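Long-range contacts in HAT1-interacting factor 1 (Saccharomyces cerevisiae, PDB 4NQ0), which acts as a nuclear chaperone for histones H3 and H4 within the HAT-B complex and takes part in chromatin assembly and telomere silencing: residues L165-L170 and Q295-D300; E169-F173 and R304-A308; Y239-D244 and H257-K261; F252-I256 and A289-V293; I280-F284 and R329-I333. One frame throughout, in Å; residues are numbered along the deposited sequence.

Interaction 1: residues L165-L170 and Q295-D300; sequences LALHEL and QVPAKD
Val296 meets three leucines of the loop 165-170, and these apolar touches form the centre of the contact. Its CG1 lies 3.8 Å from Leu170 CD1, while its CG2 faces Leu165 CD2 at 3.8 Å and Leu167 CD1 at 4.1 Å. With CG1 anti to the valine's own backbone N (chi1 -177°), the two methyls are divided between different leucines. Leu165 crosses the valine at about a right angle; Leu167 slides past it in the opposite direction and goes on to Pro297, where CD2 meets the ring carbon CD tip to tip at 4.1 Å. Pro297 holds the N-cap position just before helix 298-316.

Polar atoms enter only in passing. Asp300, in the first turn of that helix, brings OD1 to 3.7 Å from Leu167 CG, a van der Waals touch, and its CB lies near Leu170 CD1. Within the loop, Glu169 N bonds to Ala166 O at 2.9 Å.

Branched aliphatic groups thus join a loop from the region important for histone binding to the start of helix 298-316. Cohesion here rests on burying methyl surface, with Leu290 adding to it beside Leu170 and Val296, whereas hydrogen bonds hold the loop elsewhere: to Ser253 and His257 of helix 252-266 and, through Leu170 O, to Arg304 farther along helix 298-316.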
# COMPACT_ATOMS: atom_id res chain seq x y z
N LEU A 165 9.79 2.78 11.07
CA LEU A 165 9.30 4.09 11.48
C LEU A 165 10.40 4.84 12.24
O LEU A 165 11.02 4.31 13.15
CB LEU A 165 8.05 3.95 12.36
CG LEU A 165 7.43 5.23 12.94
CD1 LEU A 165 6.85 6.16 11.86
CD2 LEU A 165 6.37 4.88 13.97
N ALA A 166 10.66 6.07 11.80
CA ALA A 166 11.41 7.03 12.57
C ALA A 166 10.38 7.90 13.31
O ALA A 166 9.40 8.33 12.72
CB ALA A 166 12.27 7.89 11.66
N LEU A 167 10.61 8.14 14.60
CA LEU A 167 9.75 9.00 15.41
C LEU A 167 9.37 10.31 14.71
O LEU A 167 8.22 10.72 14.76
CB LEU A 167 10.41 9.30 16.75
CG LEU A 167 10.00 8.44 17.94
CD1 LEU A 167 9.51 7.06 17.53
CD2 LEU A 167 11.12 8.32 18.94
N HIS A 168 10.35 10.94 14.06
CA HIS A 168 10.13 12.23 13.42
C HIS A 168 9.12 12.16 12.28
O HIS A 168 8.51 13.17 11.94
CB HIS A 168 11.45 12.86 12.94
CG HIS A 168 12.18 12.07 11.90
ND1 HIS A 168 13.32 11.35 12.18
CD2 HIS A 168 11.94 11.91 10.57
CE1 HIS A 168 13.75 10.77 11.07
NE2 HIS A 168 12.93 11.09 10.08
N GLU A 169 8.94 10.98 11.71
CA GLU A 169 7.98 10.78 10.61
C GLU A 169 6.52 11.07 11.01
O GLU A 169 5.70 11.45 10.16
CB GLU A 169 8.11 9.37 10.03
CG GLU A 169 9.41 9.23 9.27
CD GLU A 169 9.73 7.81 8.81
OE1 GLU A 169 8.99 6.86 9.15
OE2 GLU A 169 10.76 7.66 8.11
N LEU A 170 6.21 10.88 12.29
CA LEU A 170 4.88 11.17 12.82
C LEU A 170 4.57 12.68 12.92
O LEU A 170 3.40 13.07 12.99
CB LEU A 170 4.72 10.54 14.20
CG LEU A 170 4.76 9.02 14.30
CD1 LEU A 170 4.78 8.62 15.77
CD2 LEU A 170 3.59 8.36 13.60
N GLN A 295 7.43 0.83 20.76
CA GLN A 295 8.60 1.72 20.84
C GLN A 295 8.37 3.19 20.48
O GLN A 295 9.33 3.96 20.41
CB GLN A 295 9.76 1.11 20.02
CG GLN A 295 10.79 0.38 20.89
CD GLN A 295 10.16 -0.45 22.02
OE1 GLN A 295 9.31 -1.30 21.77
NE2 GLN A 295 10.57 -0.19 23.25
N VAL A 296 7.13 3.59 20.25
CA VAL A 296 6.81 5.01 20.14
C VAL A 296 6.35 5.50 21.51
O VAL A 296 5.44 4.93 22.10
CB VAL A 296 5.73 5.29 19.10
CG1 VAL A 296 5.49 6.80 18.98
CG2 VAL A 296 6.12 4.69 17.74
N PRO A 297 6.99 6.56 22.04
CA PRO A 297 6.56 7.10 23.33
C PRO A 297 5.10 7.52 23.30
O PRO A 297 4.61 7.97 22.26
CB PRO A 297 7.44 8.34 23.50
CG PRO A 297 8.61 8.09 22.66
CD PRO A 297 8.13 7.30 21.49
N ALA A 298 4.42 7.39 24.44
CA ALA A 298 3.01 7.77 24.58
C ALA A 298 2.73 9.17 24.08
O ALA A 298 1.73 9.42 23.40
CB ALA A 298 2.57 7.65 26.03
N LYS A 299 3.62 10.10 24.41
CA LYS A 299 3.42 11.49 24.02
C LYS A 299 3.29 11.64 22.50
O LYS A 299 2.41 12.35 22.03
CB LYS A 299 4.54 12.38 24.55
CG LYS A 299 4.15 13.83 24.66
N ASP A 300 4.17 10.97 21.76
CA ASP A 300 4.12 10.99 20.30
C ASP A 300 2.85 10.31 19.77
O ASP A 300 2.26 10.78 18.80
CB ASP A 300 5.37 10.33 19.68
CG ASP A 300 6.65 11.11 19.99
OD1 ASP A 300 7.72 10.47 20.11
OD2 ASP A 300 6.60 12.36 20.10

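Interaction 2: residues E169-F173 and R304-A308; sequences ELANF and RFKHA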
# COMPACT_ATOMS: atom_id res chain seq x y z
N GLU A 169 8.94 10.98 11.71
CA GLU A 169 7.98 10.78 10.61
C GLU A 169 6.52 11.07 11.01
O GLU A 169 5.70 11.45 10.16
CB GLU A 169 8.11 9.37 10.03
CG GLU A 169 9.41 9.23 9.27
CD GLU A 169 9.73 7.81 8.81
OE1 GLU A 169 8.99 6.86 9.15
OE2 GLU A 169 10.76 7.66 8.11
N LEU A 170 6.21 10.88 12.29
CA LEU A 170 4.88 11.17 12.82
C LEU A 170 4.57 12.68 12.92
O LEU A 170 3.40 13.07 12.99
CB LEU A 170 4.72 10.54 14.20
CG LEU A 170 4.76 9.02 14.30
CD1 LEU A 170 4.78 8.62 15.77
CD2 LEU A 170 3.59 8.36 13.60
N ALA A 171 5.61 13.51 12.95
CA ALA A 171 5.44 14.96 13.04
C ALA A 171 5.45 15.61 11.66
O ALA A 171 5.33 16.82 11.57
CB ALA A 171 6.53 15.57 13.92
N ASN A 172 5.60 14.80 10.61
CA ASN A 172 5.58 15.28 9.24
C ASN A 172 4.20 15.12 8.59
O ASN A 172 3.62 14.03 8.61
CB ASN A 172 6.63 14.53 8.41
CG ASN A 172 6.50 14.80 6.92
OD1 ASN A 172 6.32 15.94 6.51
ND2 ASN A 172 6.55 13.75 6.12
N PHE A 173 3.68 16.20 8.01
CA PHE A 173 2.41 16.18 7.26
C PHE A 173 2.57 16.73 5.85
O PHE A 173 1.58 17.06 5.19
CB PHE A 173 1.34 16.97 8.01
CG PHE A 173 1.18 16.56 9.44
CD1 PHE A 173 0.56 15.37 9.76
CD2 PHE A 173 1.66 17.36 10.46
CE1 PHE A 173 0.42 14.97 11.08
CE2 PHE A 173 1.51 16.98 11.79
CZ PHE A 173 0.89 15.78 12.10
N ARG A 304 -0.29 12.33 17.50
CA ARG A 304 -0.78 11.84 16.20
C ARG A 304 -2.26 11.49 16.27
O ARG A 304 -3.01 11.80 15.34
CB ARG A 304 0.02 10.62 15.71
CG ARG A 304 -0.30 10.22 14.27
CD ARG A 304 0.43 11.12 13.28
NE ARG A 304 -0.08 11.01 11.91
CZ ARG A 304 0.51 11.50 10.82
NH1 ARG A 304 1.70 12.10 10.89
NH2 ARG A 304 -0.08 11.36 9.62
N PHE A 305 -2.68 10.84 17.35
CA PHE A 305 -4.09 10.54 17.52
C PHE A 305 -4.95 11.81 17.49
O PHE A 305 -5.99 11.85 16.84
CB PHE A 305 -4.37 9.80 18.84
CG PHE A 305 -3.74 8.43 18.93
CD1 PHE A 305 -3.53 7.66 17.81
CD2 PHE A 305 -3.41 7.91 20.17
CE1 PHE A 305 -2.97 6.42 17.91
CE2 PHE A 305 -2.85 6.66 20.27
CZ PHE A 305 -2.63 5.90 19.14
N LYS A 306 -4.52 12.85 18.19
CA LYS A 306 -5.30 14.09 18.26
C LYS A 306 -5.34 14.80 16.92
O LYS A 306 -6.33 15.42 16.56
CB LYS A 306 -4.73 15.02 19.33
CG LYS A 306 -5.06 14.56 20.74
CD LYS A 306 -4.23 15.31 21.77
CE LYS A 306 -4.60 14.89 23.18
NZ LYS A 306 -3.60 15.39 24.17
N HIS A 307 -4.24 14.71 16.18
CA HIS A 307 -4.20 15.23 14.83
C HIS A 307 -5.26 14.54 13.95
O HIS A 307 -5.98 15.18 13.20
CB HIS A 307 -2.80 15.03 14.24
CG HIS A 307 -2.75 15.15 12.76
ND1 HIS A 307 -2.67 16.36 12.11
CD2 HIS A 307 -2.77 14.20 11.79
CE1 HIS A 307 -2.65 16.16 10.80
NE2 HIS A 307 -2.70 14.85 10.58
N ALA A 308 -5.34 13.21 14.05
CA ALA A 308 -6.24 12.43 13.22
C ALA A 308 -7.69 12.68 13.64
O ALA A 308 -8.57 12.82 12.79
CB ALA A 308 -5.88 10.94 13.30
O HOH W 1 1.56 12.55 7.78
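In the TPR-type helical array of this NASP-family chaperone, the irregular segment 169-173 lies along helix 298-316, where Arg304 and His307, about one helical turn apart, receive Leu170 and Phe173. The rings of Phe173 and His307 form an offset stack, coming from opposite directions with centroids 3.9 Å apart and planes at 26°. Phe173 CE1 sits over the centre of the imidazole, and the same carbon also lies over one face of the Arg304 guanidinium, 3.5 Å from CZ.

Arg304 bends at chi2 (79°), bringing its guanidinium up against the Leu170 carbonyl. NH1 donates to Leu170 O at 2.9 Å, with the oxygen close to the guanidinium plane but the donor well above the carbonyl plane. Behind this layer Glu283 serves as second shell: one carboxylate oxygen makes a salt bridge with Arg304 NH2, the other a hydrogen bond with His307 NE2. With a leucine in place of Arg304, the Leu170 carbonyl would probably lose its donor and Glu283 its ionic mate. A water finishes the link at the guanidinium edge, accepting from Arg304 NH2 at 2.7 Å and donating to Asn172 O at 2.7 Å.

Interaction 3: residues Y239-D244 and H257-K261; sequences YILMGD and HHYLK
Lys261 CB lies over one face of the Tyr239 ring, 3.9 Å from its centroid and almost on the ring normal. The lysine chain, bent at chi2 (-97°) and beyond, curls along the ring until CE is 3.3 Å from Tyr239 CZ. His258 carries Met242 SD over one face, 4.2 Å from the ring centroid, and His257 CD2 over the opposite one. Tyr239 and His258 meet rim to rim, their planes 17° apart, with Tyr239 CD1 3.4 Å from His258 CD2. At the edge of the Tyr259 ring are Ile240 O and, in plane, Asp244 OD2.

These are two helices of a TPR hairpin, the predicted TPR 2; over these segments the axes are antiparallel at 164° and approach to 7.7 Å. Gly243 permits the closeness, since a CB there would run into Tyr259 CE1; its CA makes an off-centre CH-pi contact with that ring. Tyr239 OH is hydrogen-bonded to Asp180, which, with Glu182, also makes salt bridges to Lys261 NZ; Glu182 holds His258 NE2. Cut back to alanine, Tyr239 would probably leave Asp180 without its hydroxyl partner and open a gap between Lys261 and His258. Elsewhere in the hairpin, Tyr259 OH donates to Asp244 OD2 at 2.7 Å, using the oxygen's anti lone pair.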
# COMPACT_ATOMS: atom_id res chain seq x y z
N TYR A 239 1.36 1.37 -1.30
CA TYR A 239 1.91 1.55 0.05
C TYR A 239 0.89 1.16 1.11
O TYR A 239 1.25 0.55 2.11
CB TYR A 239 2.45 2.98 0.27
CG TYR A 239 3.85 3.20 -0.25
CD1 TYR A 239 4.90 2.37 0.13
CD2 TYR A 239 4.14 4.26 -1.10
CE1 TYR A 239 6.19 2.58 -0.33
CE2 TYR A 239 5.42 4.48 -1.58
CZ TYR A 239 6.44 3.63 -1.19
OH TYR A 239 7.69 3.85 -1.66
N ILE A 240 -0.38 1.50 0.89
CA ILE A 240 -1.45 1.06 1.80
C ILE A 240 -1.50 -0.47 1.87
O ILE A 240 -1.58 -1.05 2.95
CB ILE A 240 -2.86 1.59 1.39
CG1 ILE A 240 -2.94 3.13 1.50
CG2 ILE A 240 -3.94 0.95 2.26
CD1 ILE A 240 -2.75 3.70 2.92
N LEU A 241 -1.44 -1.14 0.72
CA LEU A 241 -1.46 -2.60 0.69
C LEU A 241 -0.24 -3.17 1.42
O LEU A 241 -0.37 -4.11 2.19
CB LEU A 241 -1.47 -3.14 -0.75
CG LEU A 241 -2.50 -4.19 -1.15
CD1 LEU A 241 -2.17 -4.69 -2.58
CD2 LEU A 241 -2.61 -5.37 -0.17
N MET A 242 0.94 -2.63 1.14
CA MET A 242 2.15 -3.03 1.86
C MET A 242 1.93 -2.89 3.37
O MET A 242 2.23 -3.79 4.13
CB MET A 242 3.34 -2.18 1.44
CG MET A 242 3.90 -2.55 0.09
SD MET A 242 5.31 -1.51 -0.23
CE MET A 242 5.99 -2.31 -1.67
N GLY A 243 1.36 -1.76 3.78
CA GLY A 243 1.08 -1.53 5.19
C GLY A 243 0.13 -2.56 5.77
O GLY A 243 0.39 -3.12 6.84
N ASP A 244 -0.97 -2.81 5.06
CA ASP A 244 -1.96 -3.79 5.51
C ASP A 244 -1.30 -5.14 5.74
O ASP A 244 -1.50 -5.77 6.77
CB ASP A 244 -3.09 -3.96 4.49
CG ASP A 244 -3.98 -2.73 4.38
OD1 ASP A 244 -4.74 -2.68 3.38
OD2 ASP A 244 -3.96 -1.83 5.26
N HIS A 257 5.13 3.17 8.77
CA HIS A 257 5.99 3.88 7.84
C HIS A 257 5.41 3.89 6.42
O HIS A 257 5.44 4.91 5.73
CB HIS A 257 7.39 3.28 7.85
CG HIS A 257 8.23 3.69 6.68
ND1 HIS A 257 8.78 4.95 6.57
CD2 HIS A 257 8.58 3.02 5.56
CE1 HIS A 257 9.46 5.03 5.43
NE2 HIS A 257 9.35 3.87 4.80
N HIS A 258 4.85 2.76 5.99
CA HIS A 258 4.24 2.68 4.66
C HIS A 258 2.93 3.43 4.54
O HIS A 258 2.68 4.08 3.52
CB HIS A 258 4.13 1.24 4.19
CG HIS A 258 5.44 0.68 3.74
ND1 HIS A 258 5.92 -0.54 4.17
CD2 HIS A 258 6.40 1.21 2.95
CE1 HIS A 258 7.11 -0.75 3.62
NE2 HIS A 258 7.43 0.30 2.88
N TYR A 259 2.09 3.36 5.56
CA TYR A 259 0.87 4.19 5.60
C TYR A 259 1.18 5.69 5.50
O TYR A 259 0.49 6.45 4.80
CB TYR A 259 0.08 3.93 6.88
CG TYR A 259 -0.58 2.57 7.00
CD1 TYR A 259 -1.12 1.90 5.90
CD2 TYR A 259 -0.70 1.96 8.25
CE1 TYR A 259 -1.74 0.65 6.04
CE2 TYR A 259 -1.32 0.73 8.40
CZ TYR A 259 -1.84 0.08 7.29
OH TYR A 259 -2.46 -1.14 7.44
N LEU A 260 2.23 6.12 6.19
CA LEU A 260 2.70 7.50 6.09
C LEU A 260 3.24 7.85 4.71
O LEU A 260 3.10 9.00 4.28
CB LEU A 260 3.79 7.78 7.12
CG LEU A 260 3.33 7.85 8.58
CD1 LEU A 260 4.56 7.83 9.47
CD2 LEU A 260 2.49 9.08 8.86
N LYS A 261 3.89 6.90 4.05
CA LYS A 261 4.35 7.10 2.67
C LYS A 261 3.15 7.23 1.73
O LYS A 261 3.15 8.08 0.85
CB LYS A 261 5.24 5.95 2.19
CG LYS A 261 6.61 5.90 2.85
CD LYS A 261 7.72 6.56 2.02
CE LYS A 261 8.02 5.76 0.76
NZ LYS A 261 9.47 5.48 0.54

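Interaction 4: residues F252-I256 and A289-V293; sequences FSRAI and ALRWV
Phe252 and Ala289 bring the backbones within 5.8 Å, CA to CA, where the first turn of helix 252-266 passes Ala289 and Leu290, in the C-terminal part of helix 273-290, in this TPR array. Trp292 N bonds to Ala289 O at 3.0 Å, and the chain there sets Trp292 and Val293 against the same helix start. The contact joins segments placed in the predicted TPR 2 and TPR 3.

At one end Trp292 CB is centred over a face of the Phe252 ring, 3.5 Å from its centroid and 9° off the normal. The indole itself then leads off: its five-membered ring is inclined at 42° to the phenyl plane, with Trp292 CD1 3.6 Å from Phe252 CE1. Arg291 CG lies over one face of that indole.

At the other end Ile256 packs against Ala289, Leu290 and Val293. Its extended CG1-CD1 branch (chi2 163°) carries CD1 to Leu290 and Val293, 3.8 Å from Val293 CG1. Ser253 OG is bonded to Leu165 N of the loop that packs alongside. Packing is tight along the isoleucine: CD1 comes within 3.5 Å of Leu290 CA, and Ile256 CG1 presses to 3.3 Å of Ala289 CB.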
# COMPACT_ATOMS: atom_id res chain seq x y z
N PHE A 252 4.48 -3.80 12.79
CA PHE A 252 3.75 -2.56 12.96
C PHE A 252 4.55 -1.30 12.64
O PHE A 252 4.00 -0.35 12.12
CB PHE A 252 3.17 -2.47 14.38
CG PHE A 252 2.10 -3.50 14.64
CD1 PHE A 252 0.80 -3.28 14.21
CD2 PHE A 252 2.39 -4.67 15.32
CE1 PHE A 252 -0.20 -4.21 14.44
CE2 PHE A 252 1.40 -5.61 15.55
CZ PHE A 252 0.10 -5.38 15.11
N SER A 253 5.85 -1.30 12.92
CA SER A 253 6.69 -0.13 12.62
C SER A 253 6.82 0.06 11.10
O SER A 253 6.71 1.18 10.60
CB SER A 253 8.07 -0.27 13.28
OG SER A 253 8.95 0.74 12.82
N ARG A 254 7.05 -1.03 10.38
CA ARG A 254 7.10 -0.98 8.93
C ARG A 254 5.75 -0.59 8.35
O ARG A 254 5.68 0.22 7.42
CB ARG A 254 7.59 -2.31 8.34
CG ARG A 254 9.12 -2.49 8.43
CD ARG A 254 9.60 -3.91 8.05
NE ARG A 254 9.07 -4.36 6.76
CZ ARG A 254 9.56 -5.37 6.04
NH1 ARG A 254 10.61 -6.07 6.46
NH2 ARG A 254 8.99 -5.68 4.88
N ALA A 255 4.68 -1.14 8.92
CA ALA A 255 3.33 -0.79 8.50
C ALA A 255 3.11 0.71 8.55
O ALA A 255 2.72 1.32 7.55
CB ALA A 255 2.27 -1.49 9.35
N ILE A 256 3.35 1.29 9.72
CA ILE A 256 3.06 2.70 9.94
C ILE A 256 3.87 3.55 8.97
O ILE A 256 3.35 4.50 8.39
CB ILE A 256 3.35 3.15 11.39
CG1 ILE A 256 2.46 2.39 12.38
CG2 ILE A 256 3.06 4.63 11.55
CD1 ILE A 256 2.93 2.45 13.85
N ALA A 289 -2.41 1.19 13.49
CA ALA A 289 -1.15 0.48 13.63
C ALA A 289 -0.36 1.03 14.83
O ALA A 289 0.21 0.27 15.59
CB ALA A 289 -0.32 0.59 12.37
N LEU A 290 -0.38 2.35 14.98
CA LEU A 290 0.31 3.05 16.07
C LEU A 290 -0.07 2.57 17.46
O LEU A 290 0.76 2.59 18.36
CB LEU A 290 0.06 4.56 15.95
CG LEU A 290 0.97 5.57 16.65
CD1 LEU A 290 2.44 5.25 16.47
CD2 LEU A 290 0.64 6.97 16.09
N ARG A 291 -1.31 2.13 17.65
CA ARG A 291 -1.70 1.63 18.98
C ARG A 291 -0.92 0.38 19.39
O ARG A 291 -0.73 0.15 20.58
CB ARG A 291 -3.21 1.42 19.09
CG ARG A 291 -3.77 0.34 18.22
CD ARG A 291 -5.25 0.59 17.91
NE ARG A 291 -6.10 0.09 18.99
CZ ARG A 291 -6.99 -0.90 18.89
NH1 ARG A 291 -7.20 -1.51 17.73
NH2 ARG A 291 -7.68 -1.26 19.96
N TRP A 292 -0.42 -0.39 18.43
CA TRP A 292 0.28 -1.64 18.72
C TRP A 292 1.81 -1.52 18.77
O TRP A 292 2.49 -2.49 19.14
CB TRP A 292 -0.12 -2.70 17.70
CG TRP A 292 -1.60 -2.85 17.65
CD1 TRP A 292 -2.43 -2.51 16.62
CD2 TRP A 292 -2.44 -3.32 18.71
NE1 TRP A 292 -3.74 -2.76 16.97
CE2 TRP A 292 -3.77 -3.25 18.25
CE3 TRP A 292 -2.19 -3.79 20.01
CZ2 TRP A 292 -4.86 -3.65 19.03
CZ3 TRP A 292 -3.27 -4.19 20.79
CH2 TRP A 292 -4.59 -4.12 20.30
N VAL A 293 2.36 -0.38 18.39
CA VAL A 293 3.80 -0.23 18.34
C VAL A 293 4.31 0.17 19.72
O VAL A 293 3.93 1.22 20.25
CB VAL A 293 4.24 0.75 17.22
CG1 VAL A 293 3.82 2.17 17.55
CG2 VAL A 293 5.74 0.67 16.98

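Interaction 5: residues I280-F284 and R329-I333; sequences IQAEF and RLAQI
Arg329 and Phe284 carry this contact, the arginine's aliphatic chain lying across one face of the phenyl ring. CG is centred over that face as a CH-pi contact, 3.7 Å from the ring centroid and almost on its normal, and Arg329 CB comes equally near to Phe284 CD1. The phenylalanine reaches out to meet it because its CG stands anti to the backbone N (chi1 170°). Arg329 in turn is extended from CG to NE; methylene after methylene follows the ring, and the guanidinium is delivered past it to Gln281, about one turn earlier on the same helix.

Aliphatic groups also meet the rim of the ring. Gln332 CB lies in the plane at the edge, 3.9 Å from Phe284 CE1, and Ile333 CD1 approaches Phe284 CD1 at 4.0 Å, also near the plane. Ile333 and Ile280 both turn further onto Leu312 of helix 298-316.

The charged end packs by its flat side. One face of the guanidinium covers Gln281 CA, which is 3.8 Å from Arg329 NH1. Arg329 NH2 lies near Gln281 CB and CG, while Ile280 CG2 meets Arg329 NH1 obliquely at 3.7 Å. The group is inclined only 20° to the phenyl plane. NH1 also makes a weak hydrogen bond with Gln326 OE1 of its own helix.

The segment axes run nearly in the same direction, 26° apart, and are 11.5 Å from each other. Long side chains bridge that distance. Such near-parallel helices, separated in sequence by one intervening antiparallel helix, here 298-316, are characteristic of TPR arrays.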
# COMPACT_ATOMS: atom_id res chain seq x y z
N ILE A 280 -7.96 10.45 4.44
CA ILE A 280 -8.59 10.15 5.72
C ILE A 280 -8.36 8.69 6.10
O ILE A 280 -8.03 8.39 7.24
CB ILE A 280 -10.13 10.41 5.69
CG1 ILE A 280 -10.45 11.89 5.48
CG2 ILE A 280 -10.78 9.92 6.98
CD1 ILE A 280 -9.93 12.79 6.56
N GLN A 281 -8.54 7.80 5.14
CA GLN A 281 -8.28 6.38 5.37
C GLN A 281 -6.84 6.11 5.84
O GLN A 281 -6.62 5.36 6.79
CB GLN A 281 -8.56 5.58 4.09
CG GLN A 281 -8.17 4.12 4.20
CD GLN A 281 -8.48 3.33 2.95
OE1 GLN A 281 -8.24 3.78 1.83
NE2 GLN A 281 -8.97 2.12 3.14
N ALA A 282 -5.86 6.72 5.18
CA ALA A 282 -4.44 6.56 5.52
C ALA A 282 -4.11 7.11 6.92
O ALA A 282 -3.36 6.49 7.69
CB ALA A 282 -3.57 7.23 4.47
N GLU A 283 -4.67 8.28 7.26
CA GLU A 283 -4.52 8.83 8.60
C GLU A 283 -5.04 7.87 9.66
O GLU A 283 -4.39 7.68 10.68
CB GLU A 283 -5.25 10.16 8.76
CG GLU A 283 -4.71 11.29 7.89
CD GLU A 283 -3.53 12.02 8.49
OE1 GLU A 283 -2.93 11.51 9.47
OE2 GLU A 283 -3.21 13.12 7.96
N PHE A 284 -6.19 7.26 9.41
CA PHE A 284 -6.75 6.32 10.40
C PHE A 284 -5.90 5.06 10.52
O PHE A 284 -5.68 4.54 11.63
CB PHE A 284 -8.19 5.95 10.07
CG PHE A 284 -8.73 4.82 10.91
CD1 PHE A 284 -9.09 5.02 12.23
CD2 PHE A 284 -8.85 3.54 10.38
CE1 PHE A 284 -9.56 3.98 13.01
CE2 PHE A 284 -9.33 2.49 11.15
CZ PHE A 284 -9.68 2.71 12.47
N ARG A 329 -14.51 5.09 12.81
CA ARG A 329 -13.08 5.45 12.87
C ARG A 329 -12.78 6.44 13.99
O ARG A 329 -11.82 6.29 14.76
CB ARG A 329 -12.60 6.03 11.54
CG ARG A 329 -12.49 5.01 10.42
CD ARG A 329 -12.17 5.72 9.11
NE ARG A 329 -12.00 4.79 7.99
CZ ARG A 329 -11.91 5.15 6.71
NH1 ARG A 329 -11.97 6.43 6.35
NH2 ARG A 329 -11.75 4.22 5.78
N LEU A 330 -13.62 7.47 14.08
CA LEU A 330 -13.48 8.52 15.06
C LEU A 330 -13.60 7.96 16.48
O LEU A 330 -12.79 8.28 17.36
CB LEU A 330 -14.53 9.59 14.80
CG LEU A 330 -14.41 10.97 15.45
CD1 LEU A 330 -13.00 11.58 15.28
CD2 LEU A 330 -15.49 11.86 14.82
N ALA A 331 -14.60 7.10 16.69
CA ALA A 331 -14.78 6.39 17.96
C ALA A 331 -13.55 5.56 18.34
O ALA A 331 -13.13 5.55 19.49
CB ALA A 331 -16.01 5.49 17.89
N GLN A 332 -12.97 4.86 17.36
CA GLN A 332 -11.77 4.07 17.59
C GLN A 332 -10.57 4.95 17.98
O GLN A 332 -9.79 4.60 18.86
CB GLN A 332 -11.41 3.26 16.35
CG GLN A 332 -10.17 2.39 16.53
CD GLN A 332 -10.39 1.29 17.56
OE1 GLN A 332 -9.80 1.31 18.65
NE2 GLN A 332 -11.25 0.34 17.23
N ILE A 333 -10.43 6.08 17.30
CA ILE A 333 -9.34 7.01 17.62
C ILE A 333 -9.47 7.50 19.05
O ILE A 333 -8.47 7.63 19.74
CB ILE A 333 -9.28 8.18 16.62
CG1 ILE A 333 -8.86 7.66 15.24
CG2 ILE A 333 -8.28 9.23 17.05
CD1 ILE A 333 -9.31 8.55 14.11

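All five contacts involve helices between residues 229 and 344, two of them meeting a loop from residues 165-173. Interaction 3 packs helix 229-248 on 252-266, interaction 4 takes 252-266 on to 273-290, and interaction 5 spans from 273-290 to 323-344. Interactions 1 and 2, with centres 9 Å apart, share Glu169 and Leu170 and bring the loop that follows the unmodelled residues 80-159 onto helix 298-316; along the chain they enclose interactions 3 and 4. Leu290 joins interaction 4 to both, and Glu283 joins interaction 5 to interaction 2, their centres 12 Å apart. The loop, from one histone-binding region, is thereby laid against helices of the H2A-H2B-binding region.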